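PDB 3SB1: hydrogenase expression protein from Thiobacillus denitrificans, which belongs to the HupH/HyaF family and probably takes part in hydrogenase expression or maturation, its exact role being unknown. Local coordinates for residues H56-H59 / L60-G64; D106-F110 / P111-W115. One frame throughout, in Å; residues are numbered along the deposited sequence.

Interaction 1 (H56-H59 / L60-G64)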
loop_
_atom_site.group_PDB
_atom_site.type_symbol
_atom_site.label_atom_id
_atom_site.label_comp_id
_atom_site.label_asym_id
_atom_site.label_seq_id
_atom_site.Cartn_x
_atom_site.Cartn_y
_atom_site.Cartn_z
ATOM N N HIS A 56 11.445 -17.900 -3.182
ATOM C CA HIS A 56 10.431 -17.038 -3.828
ATOM C C HIS A 56 10.998 -15.664 -4.196
ATOM O O HIS A 56 10.647 -15.068 -5.236
ATOM C CB HIS A 56 9.177 -16.932 -2.976
ATOM C CG HIS A 56 8.437 -18.203 -2.869
ATOM N ND1 HIS A 56 8.356 -19.082 -3.927
ATOM C CD2 HIS A 56 7.700 -18.737 -1.875
ATOM C CE1 HIS A 56 7.595 -20.106 -3.584
ATOM N NE2 HIS A 56 7.198 -19.929 -2.342
ATOM N N LEU A 57 11.848 -15.092 -3.327
ATOM C CA LEU A 57 12.505 -13.837 -3.623
ATOM C C LEU A 57 13.387 -13.920 -4.870
ATOM O O LEU A 57 13.332 -13.018 -5.723
ATOM C CB LEU A 57 13.292 -13.332 -2.428
ATOM C CG LEU A 57 12.520 -12.724 -1.274
ATOM C CD1 LEU A 57 13.392 -12.659 -0.001
ATOM C CD2 LEU A 57 11.954 -11.311 -1.668
ATOM N N HIS A 58 14.160 -15.000 -4.988
ATOM C CA HIS A 58 14.975 -15.213 -6.161
ATOM C C HIS A 58 14.057 -15.263 -7.420
ATOM O O HIS A 58 14.360 -14.652 -8.420
ATOM C CB HIS A 58 15.744 -16.499 -6.016
ATOM C CG HIS A 58 16.698 -16.754 -7.134
ATOM N ND1 HIS A 58 16.413 -17.617 -8.173
ATOM C CD2 HIS A 58 17.933 -16.263 -7.374
ATOM C CE1 HIS A 58 17.449 -17.662 -8.994
ATOM N NE2 HIS A 58 18.382 -16.848 -8.535
ATOM N N HIS A 59 12.935 -15.979 -7.306
ATOM C CA HIS A 59 11.991 -16.158 -8.409
ATOM C C HIS A 59 11.399 -14.816 -8.840
ATOM O O HIS A 59 11.273 -14.519 -10.030
ATOM C CB HIS A 59 10.876 -17.128 -8.005
ATOM C CG HIS A 59 9.942 -17.465 -9.117
ATOM N ND1 HIS A 59 10.319 -18.286 -10.149
ATOM C CD2 HIS A 59 8.671 -17.087 -9.377
ATOM C CE1 HIS A 59 9.312 -18.424 -10.995
ATOM N NE2 HIS A 59 8.294 -17.726 -10.537
ATOM N N LEU A 60 11.026 -14.001 -7.859
ATOM C CA LEU A 60 10.438 -12.704 -8.125
ATOM C C LEU A 60 11.460 -11.848 -8.880
ATOM O O LEU A 60 11.119 -11.197 -9.865
ATOM C CB LEU A 60 10.082 -12.035 -6.809
ATOM C CG LEU A 60 9.506 -10.639 -6.934
ATOM C CD1 LEU A 60 8.200 -10.600 -7.667
ATOM C CD2 LEU A 60 9.367 -9.971 -5.538
ATOM N N LEU A 61 12.691 -11.800 -8.395
ATOM C CA LEU A 61 13.717 -11.030 -9.039
ATOM C C LEU A 61 14.042 -11.498 -10.455
ATOM O O LEU A 61 14.171 -10.726 -11.336
ATOM C CB LEU A 61 14.995 -11.047 -8.184
ATOM C CG LEU A 61 14.803 -10.324 -6.842
ATOM C CD1 LEU A 61 15.834 -10.832 -5.806
ATOM C CD2 LEU A 61 14.932 -8.828 -7.157
ATOM N N GLU A 62 14.098 -12.789 -10.653
ATOM C CA GLU A 62 14.455 -13.293 -11.960
ATOM C C GLU A 62 13.319 -13.222 -12.980
ATOM O O GLU A 62 13.558 -12.897 -14.130
ATOM C CB GLU A 62 14.913 -14.734 -11.809
ATOM C CG GLU A 62 16.165 -14.949 -10.962
ATOM C CD GLU A 62 17.484 -14.438 -11.546
ATOM O OE1 GLU A 62 17.582 -14.098 -12.757
ATOM O OE2 GLU A 62 18.452 -14.412 -10.745
ATOM N N THR A 63 12.104 -13.487 -12.531
ATOM C CA THR A 63 10.971 -13.612 -13.436
ATOM C C THR A 63 9.920 -12.516 -13.397
ATOM O O THR A 63 9.135 -12.402 -14.309
ATOM C CB THR A 63 10.235 -14.931 -13.214
ATOM O OG1 THR A 63 9.419 -14.847 -12.052
ATOM C CG2 THR A 63 11.239 -16.139 -13.158
ATOM N N GLY A 64 9.921 -11.735 -12.330
ATOM C CA GLY A 64 8.917 -10.667 -12.133
ATOM C C GLY A 64 7.620 -11.251 -11.575
ATOM O O GLY A 64 6.654 -10.516 -11.370
#

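Interaction 2 (D106-F110 / P111-W115)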
loop_
_atom_site.group_PDB
_atom_site.type_symbol
_atom_site.label_atom_id
_atom_site.label_comp_id
_atom_site.label_asym_id
_atom_site.label_seq_id
_atom_site.Cartn_x
_atom_site.Cartn_y
_atom_site.Cartn_z
ATOM N N ASP A 106 0.958 -6.201 5.567
ATOM C CA ASP A 106 2.096 -5.583 6.218
ATOM C C ASP A 106 3.413 -6.039 5.617
ATOM O O ASP A 106 3.696 -7.246 5.553
ATOM C CB ASP A 106 2.103 -5.910 7.703
ATOM C CG ASP A 106 0.907 -5.289 8.448
ATOM O OD1 ASP A 106 0.494 -4.182 8.078
ATOM O OD2 ASP A 106 0.337 -5.954 9.334
ATOM N N GLU A 107 4.230 -5.092 5.218
ATOM C CA GLU A 107 5.556 -5.468 4.740
ATOM C C GLU A 107 6.339 -5.901 6.002
ATOM O O GLU A 107 6.246 -5.261 7.089
ATOM C CB GLU A 107 6.261 -4.304 4.038
ATOM C CG GLU A 107 7.438 -4.777 3.211
ATOM C CD GLU A 107 7.913 -3.806 2.207
ATOM O OE1 GLU A 107 7.659 -2.580 2.428
ATOM O OE2 GLU A 107 8.502 -4.302 1.185
ATOM N N THR A 108 7.081 -6.976 5.879
ATOM C CA THR A 108 7.970 -7.421 6.952
ATOM C C THR A 108 9.274 -6.585 6.903
ATOM O O THR A 108 9.442 -5.663 6.098
ATOM C CB THR A 108 8.325 -8.911 6.833
ATOM O OG1 THR A 108 9.169 -9.125 5.694
ATOM C CG2 THR A 108 7.024 -9.732 6.710
ATOM N N ALA A 109 10.234 -6.917 7.771
ATOM C CA ALA A 109 11.494 -6.221 7.761
ATOM C C ALA A 109 12.308 -6.499 6.472
ATOM O O ALA A 109 13.304 -5.808 6.216
ATOM C CB ALA A 109 12.366 -6.640 8.946
ATOM N N PHE A 110 11.901 -7.509 5.710
ATOM C CA PHE A 110 12.531 -7.915 4.461
ATOM C C PHE A 110 11.727 -7.368 3.263
ATOM O O PHE A 110 10.625 -7.831 2.996
ATOM C CB PHE A 110 12.598 -9.442 4.361
ATOM C CG PHE A 110 13.447 -10.073 5.435
ATOM C CD1 PHE A 110 14.830 -10.148 5.249
ATOM C CD2 PHE A 110 12.924 -10.443 6.643
ATOM C CE1 PHE A 110 15.616 -10.721 6.168
ATOM C CE2 PHE A 110 13.756 -10.984 7.637
ATOM C CZ PHE A 110 15.124 -11.102 7.382
ATOM N N PRO A 111 12.259 -6.373 2.541
ATOM C CA PRO A 111 11.544 -5.818 1.396
ATOM C C PRO A 111 11.130 -6.899 0.414
ATOM O O PRO A 111 11.925 -7.804 0.116
ATOM C CB PRO A 111 12.583 -4.914 0.753
ATOM C CG PRO A 111 13.355 -4.396 1.974
ATOM C CD PRO A 111 13.450 -5.558 2.892
ATOM N N GLY A 112 9.903 -6.787 -0.072
ATOM C CA GLY A 112 9.336 -7.784 -0.991
ATOM C C GLY A 112 8.593 -8.931 -0.298
ATOM O O GLY A 112 8.011 -9.787 -0.963
ATOM N N VAL A 113 8.665 -9.011 1.037
ATOM C CA VAL A 113 7.998 -10.072 1.796
ATOM C C VAL A 113 6.925 -9.470 2.636
ATOM O O VAL A 113 7.210 -8.671 3.541
ATOM C CB VAL A 113 9.007 -10.840 2.661
ATOM C CG1 VAL A 113 8.307 -12.030 3.398
ATOM C CG2 VAL A 113 10.251 -11.319 1.844
ATOM N N TRP A 114 5.677 -9.818 2.315
ATOM C CA TRP A 114 4.502 -9.251 2.942
ATOM C C TRP A 114 3.700 -10.257 3.691
ATOM O O TRP A 114 3.529 -11.384 3.199
ATOM C CB TRP A 114 3.601 -8.597 1.837
ATOM C CG TRP A 114 4.265 -7.606 0.955
ATOM C CD1 TRP A 114 5.140 -7.860 -0.099
ATOM C CD2 TRP A 114 4.168 -6.172 1.043
ATOM N NE1 TRP A 114 5.590 -6.680 -0.626
ATOM C CE2 TRP A 114 4.987 -5.622 0.012
ATOM C CE3 TRP A 114 3.397 -5.324 1.814
ATOM C CZ2 TRP A 114 5.063 -4.263 -0.198
ATOM C CZ3 TRP A 114 3.478 -3.953 1.586
ATOM C CH2 TRP A 114 4.328 -3.448 0.638
ATOM N N TRP A 115 3.141 -9.850 4.833
ATOM C CA TRP A 115 2.290 -10.738 5.678
ATOM C C TRP A 115 0.853 -10.229 5.514
ATOM O O TRP A 115 0.560 -9.083 5.854
ATOM C CB TRP A 115 2.681 -10.673 7.140
ATOM C CG TRP A 115 2.079 -11.748 7.976
ATOM C CD1 TRP A 115 0.785 -11.876 8.377
ATOM C CD2 TRP A 115 2.796 -12.850 8.568
ATOM N NE1 TRP A 115 0.642 -13.032 9.150
ATOM C CE2 TRP A 115 1.874 -13.607 9.308
ATOM C CE3 TRP A 115 4.128 -13.198 8.617
ATOM C CZ2 TRP A 115 2.252 -14.737 10.049
ATOM C CZ3 TRP A 115 4.497 -14.351 9.339
ATOM C CH2 TRP A 115 3.550 -15.087 10.045
HETATM O O HOH W 1 -0.917 -8.580 8.213
#

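Interaction 1 (H56-H59 / L60-G64)
The C-terminal turns of helix 48-63 bring H58 against E62 and H59 against T63, each pair four residues apart. Backbone i to i+4 bonds run through the segment, among them L61 N to L57 O at 3.0 Å. With CG anti to the backbone N (chi1 -176°), the H58 ring offers one face to E62 CG, which sits 3.8 Å from the ring centroid. The E62 chain bends at chi2 and carries OE2 to 3.3 Å from H58 NE2, but ring and carboxylate planes are turned 48° apart and the angle is too poor for a hydrogen bond.

At the next residue, H59 O is gripped twice by T63. T63 N reaches it at 2.8 Å, while T63 OG1, also 2.8 Å from H59 O, comes from the opposite face of the carbonyl plane, well above it. The chi1 of 77° that turns OG1 back to this carbonyl sets T63 CG2 over the H59 ring, 4.0 Å from its centroid. H59 NE2 is hydrogen-bonded to E65, and T63 OG1 also bonds to E65 N, so the residue beyond the turn helps fix both side chains. On the buried side, L57 and L60 pack on V146 of the second subunit. G64, its N bonded to L60 O at 2.8 Å, ends the helix as a glycine at the C' position, the positive-phi termination common at alpha-helix C-termini.

Interaction 2 (D106-F110 / P111-W115)
E107 and W114 face each other as a non-hydrogen-bonded antiparallel pair in the hairpin of strands 102-107 and 113-119. Starting at the root of the glutamate, E107 CB lies over the six-membered ring of W114, 3.8 Å from its centroid. CG, anti to the backbone N (chi1 -164°), rides 4.0 Å above the indole plane, and the extended chain then lays the carboxylate nearly flat over the ring, the planes 12° apart. E107 OE1 stays near W114 CH2, at 3.9 Å. At the tip, E107 OE2 turns its anti lone pair to G112 N, 3.1 Å away, and also bonds to S141 of the second subunit. Replacing W114 by an alanine would probably open a gap under the E107 chain, take away the flat surface its carboxylate stacks on, and leave the A133 carbonyl without the indole N-H.

In the neighbouring hydrogen-bonded pair, D106 N meets W115 O at 2.9 Å. Nearer the turn, V113 O accepts from both T108 N and T108 OG1, each 2.9 Å away, and T108 OG1 in turn accepts from F110 N in an ST turn. V113 N closes on F110 O at 3.0 Å, completing the type II turn, with glycine at its third position, of this antiparallel beta hairpin.

Overall arrangement
From the N terminus, interaction 1 comes first, within the last turns of helix 48-63, and closes no more than local helical turns. The chain then passes through strand 67-69, helix 78-88 and strand 93-97 before interaction 2 closes the hairpin between strands 102-107 and 113-119. The two are in series, neither nested nor crossed, with centres about 15 Å apart. They meet directly where L57 CD1 packs on V113 CG2, at 3.9 Å, setting the helix against the hairpin end of the antiparallel sheet. Strand 125-132 touches both, through V132 and I130. The second subunit also reaches both: its V146 meets the helix and its A149 and A152 the hairpin turn.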